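Local atomic coordinates of MarR family transcriptional regulator (Staphylococcus epidermidis, PDB entry 5HLI), a protein that probably binds DNA as a dimeric MarR-type transcription factor and senses oxidation, with disulfide formation expected to alter its regulatory activity. Residues F37-W51 with L72-V85. The protein carries 1 engineered substitution. Residues are numbered along the deposited sequence; the frame is centred on the assembly and turned at random.
Sequences FGITYSQYLVLLTLW and LTPMLKRLEQSGWV. Engineered in segment 72-85: Met75 (natural residue Leu).
Trp84 buries more surface in this contact than any other residue (115 Å²), its indole lying against Leu47 and Ile39. Leu47 CD1 makes a CH-pi contact, 3.9 Å from the centroid of the Trp84 six-membered ring and 23° off its normal. Ile39 CG2 meets the indole toward its pyrrole side, 3.7 Å from Trp84 NE1; with Ile39 CG1 held between backbone N and carbonyl carbon (chi1 60°), CG2 stands anti to the carbonyl carbon. At the far end of the indole, Trp84 CZ3 meets the edge of the Trp51 ring at CZ2.

Aliphatic packing continues between the helices. Val46 straddles three leucines: CG1 reaches Leu79 CD1 at 3.7 Å and also meets Leu76 CD2, whereas CG2 faces Leu72 CD2. Leu50 CD1 meets Val85 CG1 where the strand begins.

The helix axes cross at -78°, 10.2 Å apart, within the winged helix-turn-helix domain of the MarR family: helix 69-81 probably corresponds, as in relatives, to the DNA-recognition helix, and Val85 enters the wing hairpin. A Schellman motif with Gly83 as C-prime residue ends that helix and delivers Trp84 to the interface.

No direct hydrogen bond joins the segments; water does. One water donates to Phe37 O and accepts from Trp84 NE1 at 2.8 Å, in the indole plane. A second lies within hydrogen-bonding distance of Gly38 O, Gln43 OE1 and Ser82 OG, and a third accepts from Gln43 NE2 and Arg78 NE. The Gln43 amide also packs on aliphatic atoms, NE2 lying 3.4 Å from Arg78 CG. At the start of helix 41-51, the sulfur of the engineered Met75 rests 3.4 Å from Ser42 CB.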
ATOM      1  N   PHE A  37       8.876   2.770 -17.488  1.00 21.15           N
ATOM      2  CA  PHE A  37       8.215   3.505 -18.559  1.00 22.48           C
ATOM      3  C   PHE A  37       8.380   5.012 -18.423  1.00 19.85           C
ATOM      4  O   PHE A  37       7.919   5.751 -19.296  1.00 23.94           O
ATOM      5  CB  PHE A  37       6.724   3.146 -18.611  1.00 23.33           C
ATOM      6  CG  PHE A  37       6.450   1.786 -19.189  1.00 25.57           C
ATOM      7  CD1 PHE A  37       6.405   1.598 -20.562  1.00 27.88           C
ATOM      8  CD2 PHE A  37       6.251   0.694 -18.360  1.00 26.61           C
ATOM      9  CE1 PHE A  37       6.160   0.344 -21.101  1.00 26.84           C
ATOM     10  CE2 PHE A  37       6.008  -0.562 -18.891  1.00 26.31           C
ATOM     11  CZ  PHE A  37       5.961  -0.736 -20.265  1.00 31.29           C
ATOM     12  N   GLY A  38       9.030   5.482 -17.359  1.00 19.96           N
ATOM     13  CA  GLY A  38       9.229   6.905 -17.172  1.00 19.70           C
ATOM     14  C   GLY A  38       8.007   7.669 -16.717  1.00 22.61           C
ATOM     15  O   GLY A  38       7.958   8.890 -16.890  1.00 22.97           O
ATOM     16  N   ILE A  39       7.017   6.993 -16.137  1.00 20.96           N
ATOM     17  CA  ILE A  39       5.774   7.630 -15.729  1.00 19.67           C
ATOM     18  C   ILE A  39       5.587   7.457 -14.227  1.00 22.12           C
ATOM     19  O   ILE A  39       6.187   6.586 -13.591  1.00 23.48           O
ATOM     20  CB  ILE A  39       4.558   7.071 -16.495  1.00 21.33           C
ATOM     21  CG1 ILE A  39       4.414   5.569 -16.248  1.00 18.66           C
ATOM     22  CG2 ILE A  39       4.678   7.369 -17.987  1.00 20.96           C
ATOM     23  CD1 ILE A  39       3.187   4.955 -16.896  1.00 21.72           C
ATOM     24  N   THR A  40       4.738   8.306 -13.661  1.00 22.11           N
ATOM     25  CA  THR A  40       4.387   8.248 -12.252  1.00 23.84           C
ATOM     26  C   THR A  40       3.028   7.582 -12.083  1.00 22.65           C
ATOM     27  O   THR A  40       2.329   7.283 -13.053  1.00 20.04           O
ATOM     28  CB  THR A  40       4.364   9.651 -11.639  1.00 23.84           C
ATOM     29  OG1 THR A  40       3.282  10.398 -12.208  1.00 20.06           O
ATOM     30  CG2 THR A  40       5.677  10.378 -11.914  1.00 27.82           C
ATOM     31  N   TYR A  41       2.657   7.352 -10.821  1.00 22.43           N
ATOM     32  CA  TYR A  41       1.340   6.799 -10.525  1.00 20.03           C
ATOM     33  C   TYR A  41       0.235   7.689 -11.080  1.00 22.63           C
ATOM     34  O   TYR A  41      -0.711   7.203 -11.709  1.00 20.98           O
ATOM     35  CB  TYR A  41       1.181   6.611  -9.014  1.00 22.90           C
ATOM     36  CG  TYR A  41      -0.247   6.390  -8.575  1.00 21.56           C
ATOM     37  CD1 TYR A  41      -0.962   5.278  -9.002  1.00 19.46           C
ATOM     38  CD2 TYR A  41      -0.879   7.290  -7.726  1.00 26.44           C
ATOM     39  CE1 TYR A  41      -2.267   5.071  -8.601  1.00 21.19           C
ATOM     40  CE2 TYR A  41      -2.184   7.091  -7.316  1.00 23.21           C
ATOM     41  CZ  TYR A  41      -2.873   5.981  -7.758  1.00 24.95           C
ATOM     42  OH  TYR A  41      -4.173   5.781  -7.355  1.00 21.55           O
ATOM     43  N   SER A  42       0.348   9.004 -10.869  1.00 16.80           N
ATOM     44  CA  SER A  42      -0.692   9.921 -11.325  1.00 21.03           C
ATOM     45  C   SER A  42      -0.779   9.958 -12.848  1.00 18.28           C
ATOM     46  O   SER A  42      -1.877  10.034 -13.409  1.00 21.52           O
ATOM     47  CB  SER A  42      -0.439  11.319 -10.762  1.00 23.04           C
ATOM     48  OG  SER A  42      -0.603  11.343  -9.354  1.00 26.69           O
ATOM     49  N   GLN A  43       0.369   9.912 -13.535  1.00 17.62           N
ATOM     50  CA  GLN A  43       0.344   9.805 -14.992  1.00 20.70           C
ATOM     51  C   GLN A  43      -0.292   8.492 -15.431  1.00 16.19           C
ATOM     52  O   GLN A  43      -1.040   8.451 -16.415  1.00 17.60           O
ATOM     53  CB  GLN A  43       1.759   9.921 -15.560  1.00 16.29           C
ATOM     54  CG  GLN A  43       2.442  11.256 -15.290  1.00 24.85           C
ATOM     55  CD  GLN A  43       3.871  11.282 -15.797  1.00 25.34           C
ATOM     56  OE1 GLN A  43       4.251  10.485 -16.653  1.00 28.14           O
ATOM     57  NE2 GLN A  43       4.672  12.199 -15.270  1.00 29.81           N
ATOM     58  N   TYR A  44       0.005   7.410 -14.710  1.00 17.77           N
ATOM     59  CA  TYR A  44      -0.597   6.110 -14.991  1.00 19.31           C
ATOM     60  C   TYR A  44      -2.117   6.175 -14.904  1.00 23.90           C
ATOM     61  O   TYR A  44      -2.819   5.556 -15.713  1.00 21.19           O
ATOM     62  CB  TYR A  44      -0.032   5.082 -14.010  1.00 19.24           C
ATOM     63  CG  TYR A  44      -0.448   3.645 -14.221  1.00 21.58           C
ATOM     64  CD1 TYR A  44      -0.454   3.070 -15.487  1.00 24.04           C
ATOM     65  CD2 TYR A  44      -0.788   2.846 -13.139  1.00 23.61           C
ATOM     66  CE1 TYR A  44      -0.819   1.744 -15.666  1.00 21.96           C
ATOM     67  CE2 TYR A  44      -1.149   1.528 -13.306  1.00 24.84           C
ATOM     68  CZ  TYR A  44      -1.164   0.979 -14.570  1.00 27.37           C
ATOM     69  OH  TYR A  44      -1.526  -0.338 -14.727  1.00 28.29           O
ATOM     70  N   LEU A  45      -2.646   6.924 -13.931  1.00 20.11           N
ATOM     71  CA  LEU A  45      -4.094   7.074 -13.819  1.00 22.14           C
ATOM     72  C   LEU A  45      -4.674   7.756 -15.051  1.00 19.53           C
ATOM     73  O   LEU A  45      -5.742   7.369 -15.537  1.00 19.21           O
ATOM     74  CB  LEU A  45      -4.450   7.862 -12.557  1.00 21.55           C
ATOM     75  CG  LEU A  45      -4.201   7.196 -11.203  1.00 23.14           C
ATOM     76  CD1 LEU A  45      -4.658   8.114 -10.082  1.00 23.98           C
ATOM     77  CD2 LEU A  45      -4.913   5.858 -11.123  1.00 22.17           C
ATOM     78  N   VAL A  46      -3.984   8.777 -15.566  1.00 15.64           N
ATOM     79  CA  VAL A  46      -4.450   9.468 -16.768  1.00 19.00           C
ATOM     80  C   VAL A  46      -4.423   8.529 -17.968  1.00 21.63           C
ATOM     81  O   VAL A  46      -5.362   8.494 -18.772  1.00 20.54           O
ATOM     82  CB  VAL A  46      -3.605  10.732 -17.022  1.00 23.14           C
ATOM     83  CG1 VAL A  46      -3.941  11.340 -18.386  1.00 18.50           C
ATOM     84  CG2 VAL A  46      -3.822  11.755 -15.910  1.00 21.47           C
ATOM     85  N   LEU A  47      -3.345   7.757 -18.110  1.00 20.13           N
ATOM     86  CA  LEU A  47      -3.259   6.806 -19.213  1.00 21.00           C
ATOM     87  C   LEU A  47      -4.354   5.751 -19.115  1.00 23.87           C
ATOM     88  O   LEU A  47      -4.913   5.329 -20.134  1.00 23.39           O
ATOM     89  CB  LEU A  47      -1.878   6.153 -19.229  1.00 17.99           C
ATOM     90  CG  LEU A  47      -0.701   7.085 -19.538  1.00 21.10           C
ATOM     91  CD1 LEU A  47       0.623   6.374 -19.300  1.00 21.75           C
ATOM     92  CD2 LEU A  47      -0.783   7.603 -20.969  1.00 16.67           C
ATOM     93  N   LEU A  48      -4.688   5.329 -17.892  1.00 20.65           N
ATOM     94  CA  LEU A  48      -5.689   4.282 -17.715  1.00 19.91           C
ATOM     95  C   LEU A  48      -7.066   4.735 -18.189  1.00 21.17           C
ATOM     96  O   LEU A  48      -7.800   3.956 -18.809  1.00 23.30           O
ATOM     97  CB  LEU A  48      -5.734   3.839 -16.251  1.00 20.90           C
ATOM     98  CG  LEU A  48      -4.581   2.929 -15.821  1.00 22.17           C
ATOM     99  CD1 LEU A  48      -4.582   2.712 -14.315  1.00 24.25           C
ATOM    100  CD2 LEU A  48      -4.655   1.596 -16.560  1.00 23.85           C
ATOM    101  N   THR A  49      -7.441   5.988 -17.917  1.00 18.80           N
ATOM    102  CA  THR A  49      -8.741   6.451 -18.398  1.00 21.70           C
ATOM    103  C   THR A  49      -8.710   6.704 -19.902  1.00 26.47           C
ATOM    104  O   THR A  49      -9.705   6.460 -20.596  1.00 25.62           O
ATOM    105  CB  THR A  49      -9.203   7.698 -17.632  1.00 20.72           C
ATOM    106  OG1 THR A  49     -10.532   8.040 -18.045  1.00 20.09           O
ATOM    107  CG2 THR A  49      -8.294   8.894 -17.881  1.00 20.07           C
ATOM    108  N   LEU A  50      -7.574   7.164 -20.432  1.00 23.14           N
ATOM    109  CA  LEU A  50      -7.464   7.350 -21.876  1.00 21.54           C
ATOM    110  C   LEU A  50      -7.547   6.017 -22.608  1.00 25.48           C
ATOM    111  O   LEU A  50      -8.114   5.937 -23.702  1.00 24.97           O
ATOM    112  CB  LEU A  50      -6.162   8.072 -22.221  1.00 18.20           C
ATOM    113  CG  LEU A  50      -6.109   9.563 -21.889  1.00 21.90           C
ATOM    114  CD1 LEU A  50      -4.710  10.104 -22.101  1.00 22.81           C
ATOM    115  CD2 LEU A  50      -7.107  10.331 -22.739  1.00 24.82           C
ATOM    116  N   TRP A  51      -6.990   4.957 -22.018  1.00 25.33           N
ATOM    117  CA  TRP A  51      -7.084   3.637 -22.629  1.00 29.41           C
ATOM    118  C   TRP A  51      -8.499   3.076 -22.572  1.00 31.59           C
ATOM    119  O   TRP A  51      -8.801   2.119 -23.292  1.00 32.85           O
ATOM    120  CB  TRP A  51      -6.096   2.681 -21.957  1.00 25.09           C
ATOM    121  CG  TRP A  51      -4.667   2.957 -22.329  1.00 26.82           C
ATOM    122  CD1 TRP A  51      -4.214   3.470 -23.511  1.00 25.35           C
ATOM    123  CD2 TRP A  51      -3.508   2.753 -21.511  1.00 25.50           C
ATOM    124  NE1 TRP A  51      -2.846   3.588 -23.484  1.00 26.23           N
ATOM    125  CE2 TRP A  51      -2.388   3.157 -22.267  1.00 25.32           C
ATOM    126  CE3 TRP A  51      -3.308   2.266 -20.216  1.00 27.24           C
ATOM    127  CZ2 TRP A  51      -1.088   3.090 -21.769  1.00 26.73           C
ATOM    128  CZ3 TRP A  51      -2.014   2.201 -19.723  1.00 24.98           C
ATOM    129  CH2 TRP A  51      -0.922   2.610 -20.500  1.00 27.84           C
ATOM    130  N   LEU A  72      -4.142  18.512 -13.059  1.00 22.42           N
ATOM    131  CA  LEU A  72      -3.908  17.748 -14.278  1.00 24.06           C
ATOM    132  C   LEU A  72      -3.067  18.492 -15.305  1.00 21.31           C
ATOM    133  O   LEU A  72      -2.466  17.845 -16.169  1.00 21.36           O
ATOM    134  CB  LEU A  72      -5.239  17.360 -14.916  1.00 22.03           C
ATOM    135  CG  LEU A  72      -6.062  16.291 -14.207  1.00 21.45           C
ATOM    136  CD1 LEU A  72      -7.445  16.245 -14.807  1.00 19.10           C
ATOM    137  CD2 LEU A  72      -5.380  14.941 -14.332  1.00 21.13           C
ATOM    138  N   THR A  73      -3.024  19.824 -15.240  1.00 22.65           N
ATOM    139  CA  THR A  73      -2.338  20.597 -16.273  1.00 23.64           C
ATOM    140  C   THR A  73      -0.866  20.215 -16.425  1.00 22.74           C
ATOM    141  O   THR A  73      -0.452  19.907 -17.555  1.00 20.77           O
ATOM    142  CB  THR A  73      -2.515  22.097 -16.000  1.00 23.72           C
ATOM    143  OG1 THR A  73      -3.877  22.471 -16.244  1.00 26.81           O
ATOM    144  CG2 THR A  73      -1.596  22.924 -16.890  1.00 27.37           C
ATOM    145  N   PRO A  74      -0.040  20.192 -15.372  1.00 26.96           N
ATOM    146  CA  PRO A  74       1.358  19.774 -15.585  1.00 24.15           C
ATOM    147  C   PRO A  74       1.498  18.304 -15.938  1.00 22.70           C
ATOM    148  O   PRO A  74       2.447  17.936 -16.645  1.00 22.93           O
ATOM    149  CB  PRO A  74       2.033  20.099 -14.245  1.00 26.44           C
ATOM    150  CG  PRO A  74       0.933  20.037 -13.253  1.00 25.11           C
ATOM    151  CD  PRO A  74      -0.276  20.572 -13.966  1.00 23.06           C
ATOM    152  N   MET A  75       0.613  17.459 -15.467  1.00 20.08           N
ATOM    153  CA  MET A  75       0.672  16.070 -15.832  1.00 21.26           C
ATOM    154  C   MET A  75       0.472  15.835 -17.307  1.00 20.52           C
ATOM    155  O   MET A  75       1.183  15.072 -17.870  1.00 19.96           O
ATOM    156  CB  MET A  75      -0.308  15.261 -15.050  1.00 24.42           C
ATOM    157  CG  MET A  75       0.126  15.166 -13.642  1.00 33.84           C
ATOM    158  SD  MET A  75      -0.802  13.882 -12.947  1.00 61.57           S
ATOM    159  CE  MET A  75      -2.277  14.670 -12.408  1.00 35.24           C
ATOM    160  N   LEU A  76      -0.508  16.496 -17.898  1.00 20.38           N
ATOM    161  CA  LEU A  76      -0.758  16.335 -19.325  1.00 18.73           C
ATOM    162  C   LEU A  76       0.371  16.934 -20.154  1.00 22.21           C
ATOM    163  O   LEU A  76       0.754  16.374 -21.189  1.00 20.39           O
ATOM    164  CB  LEU A  76      -2.101  16.963 -19.694  1.00 19.86           C
ATOM    165  CG  LEU A  76      -3.313  16.153 -19.228  1.00 22.69           C
ATOM    166  CD1 LEU A  76      -4.592  16.943 -19.416  1.00 27.79           C
ATOM    167  CD2 LEU A  76      -3.379  14.829 -19.979  1.00 24.08           C
ATOM    168  N   LYS A  77       0.919  18.072 -19.719  1.00 20.83           N
ATOM    169  CA  LYS A  77       2.081  18.631 -20.404  1.00 21.67           C
ATOM    170  C   LYS A  77       3.252  17.659 -20.377  1.00 22.82           C
ATOM    171  O   LYS A  77       3.948  17.486 -21.385  1.00 22.76           O
ATOM    172  CB  LYS A  77       2.479  19.964 -19.772  1.00 21.05           C
ATOM    173  CG  LYS A  77       1.557  21.124 -20.109  1.00 21.76           C
ATOM    174  CD  LYS A  77       2.090  22.418 -19.519  1.00 27.99           C
ATOM    175  CE  LYS A  77       1.216  23.605 -19.891  1.00 32.46           C
ATOM    176  NZ  LYS A  77       1.739  24.865 -19.295  1.00 38.28           N
ATOM    177  N   ARG A  78       3.481  17.008 -19.232  1.00 22.64           N
ATOM    178  CA  ARG A  78       4.568  16.039 -19.138  1.00 20.25           C
ATOM    179  C   ARG A  78       4.304  14.823 -20.017  1.00 24.48           C
ATOM    180  O   ARG A  78       5.223  14.302 -20.661  1.00 26.31           O
ATOM    181  CB  ARG A  78       4.775  15.620 -17.682  1.00 20.19           C
ATOM    182  CG  ARG A  78       5.811  14.516 -17.491  1.00 24.69           C
ATOM    183  CD  ARG A  78       7.168  14.903 -18.085  1.00 25.98           C
ATOM    184  NE  ARG A  78       8.131  13.805 -18.015  1.00 27.10           N
ATOM    185  CZ  ARG A  78       9.332  13.821 -18.587  1.00 32.76           C
ATOM    186  NH1 ARG A  78       9.730  14.884 -19.273  1.00 25.08           N
ATOM    187  NH2 ARG A  78      10.139  12.774 -18.472  1.00 29.53           N
ATOM    188  N   LEU A  79       3.054  14.353 -20.058  1.00 19.52           N
ATOM    189  CA  LEU A  79       2.728  13.227 -20.925  1.00 21.96           C
ATOM    190  C   LEU A  79       2.863  13.595 -22.396  1.00 22.69           C
ATOM    191  O   LEU A  79       3.172  12.729 -23.223  1.00 24.96           O
ATOM    192  CB  LEU A  79       1.318  12.720 -20.622  1.00 20.48           C
ATOM    193  CG  LEU A  79       1.186  11.908 -19.333  1.00 22.15           C
ATOM    194  CD1 LEU A  79      -0.270  11.579 -19.042  1.00 21.40           C
ATOM    195  CD2 LEU A  79       2.017  10.632 -19.426  1.00 20.66           C
ATOM    196  N   GLU A  80       2.641  14.865 -22.746  1.00 21.70           N
ATOM    197  CA  GLU A  80       2.863  15.288 -24.125  1.00 23.15           C
ATOM    198  C   GLU A  80       4.352  15.403 -24.428  1.00 26.05           C
ATOM    199  O   GLU A  80       4.809  14.970 -25.492  1.00 23.58           O
ATOM    200  CB  GLU A  80       2.157  16.617 -24.395  1.00 21.63           C
ATOM    201  CG  GLU A  80       2.507  17.231 -25.747  1.00 25.01           C
ATOM    202  CD  GLU A  80       1.789  18.542 -26.006  1.00 31.00           C
ATOM    203  OE1 GLU A  80       1.096  18.646 -27.039  1.00 32.72           O
ATOM    204  OE2 GLU A  80       1.915  19.468 -25.176  1.00 26.62           O
ATOM    205  N   GLN A  81       5.121  15.985 -23.504  1.00 24.15           N
ATOM    206  CA  GLN A  81       6.558  16.122 -23.714  1.00 30.85           C
ATOM    207  C   GLN A  81       7.242  14.768 -23.835  1.00 29.81           C
ATOM    208  O   GLN A  81       8.226  14.635 -24.571  1.00 27.97           O
ATOM    209  CB  GLN A  81       7.182  16.933 -22.577  1.00 27.00           C
ATOM    210  CG  GLN A  81       6.821  18.411 -22.587  1.00 36.91           C
ATOM    211  CD  GLN A  81       7.330  19.129 -23.823  1.00 45.24           C
ATOM    212  OE1 GLN A  81       8.475  18.942 -24.238  1.00 49.59           O
ATOM    213  NE2 GLN A  81       6.480  19.961 -24.419  1.00 46.96           N
ATOM    214  N   SER A  82       6.740  13.753 -23.134  1.00 25.67           N
ATOM    215  CA  SER A  82       7.341  12.426 -23.161  1.00 26.35           C
ATOM    216  C   SER A  82       6.708  11.513 -24.203  1.00 28.32           C
ATOM    217  O   SER A  82       6.982  10.310 -24.200  1.00 27.10           O
ATOM    218  CB  SER A  82       7.264  11.780 -21.772  1.00 27.86           C
ATOM    219  OG  SER A  82       5.946  11.811 -21.261  1.00 25.51           O
ATOM    220  N   GLY A  83       5.863  12.052 -25.079  1.00 23.78           N
ATOM    221  CA  GLY A  83       5.406  11.323 -26.246  1.00 24.17           C
ATOM    222  C   GLY A  83       4.215  10.414 -26.048  1.00 25.87           C
ATOM    223  O   GLY A  83       3.997   9.525 -26.879  1.00 20.81           O
ATOM    224  N   TRP A  84       3.426  10.607 -24.989  1.00 25.42           N
ATOM    225  CA  TRP A  84       2.281   9.740 -24.732  1.00 21.43           C
ATOM    226  C   TRP A  84       0.978  10.286 -25.303  1.00 24.09           C
ATOM    227  O   TRP A  84       0.143   9.514 -25.788  1.00 21.50           O
ATOM    228  CB  TRP A  84       2.110   9.518 -23.227  1.00 22.29           C
ATOM    229  CG  TRP A  84       3.200   8.722 -22.588  1.00 18.72           C
ATOM    230  CD1 TRP A  84       4.393   9.190 -22.121  1.00 22.30           C
ATOM    231  CD2 TRP A  84       3.185   7.318 -22.313  1.00 18.37           C
ATOM    232  NE1 TRP A  84       5.129   8.160 -21.583  1.00 21.83           N
ATOM    233  CE2 TRP A  84       4.406   7.000 -21.688  1.00 19.71           C
ATOM    234  CE3 TRP A  84       2.258   6.295 -22.541  1.00 20.33           C
ATOM    235  CZ2 TRP A  84       4.725   5.707 -21.289  1.00 21.62           C
ATOM    236  CZ3 TRP A  84       2.574   5.014 -22.139  1.00 23.01           C
ATOM    237  CH2 TRP A  84       3.798   4.729 -21.522  1.00 21.58           C
ATOM    238  N   VAL A  85       0.768  11.600 -25.231  1.00 20.87           N
ATOM    239  CA  VAL A  85      -0.483  12.218 -25.648  1.00 24.30           C
ATOM    240  C   VAL A  85      -0.173  13.432 -26.514  1.00 24.23           C
ATOM    241  O   VAL A  85       0.954  13.923 -26.561  1.00 23.60           O
ATOM    242  CB  VAL A  85      -1.363  12.644 -24.451  1.00 22.34           C
ATOM    243  CG1 VAL A  85      -1.703  11.450 -23.564  1.00 21.99           C
ATOM    244  CG2 VAL A  85      -0.674  13.742 -23.652  1.00 22.04           C
TER
HETATM  245  O   HOH W   1       7.525   8.236 -20.209  1.00 21.50           O
HETATM  246  O   HOH W   2       6.325  10.603 -18.525  1.00 23.28           O
HETATM  247  O   HOH W   3       7.576  11.731 -16.040  1.00 29.70           O
HETATM  248  O   HOH W   4      10.504  10.029 -17.106  1.00 36.03           O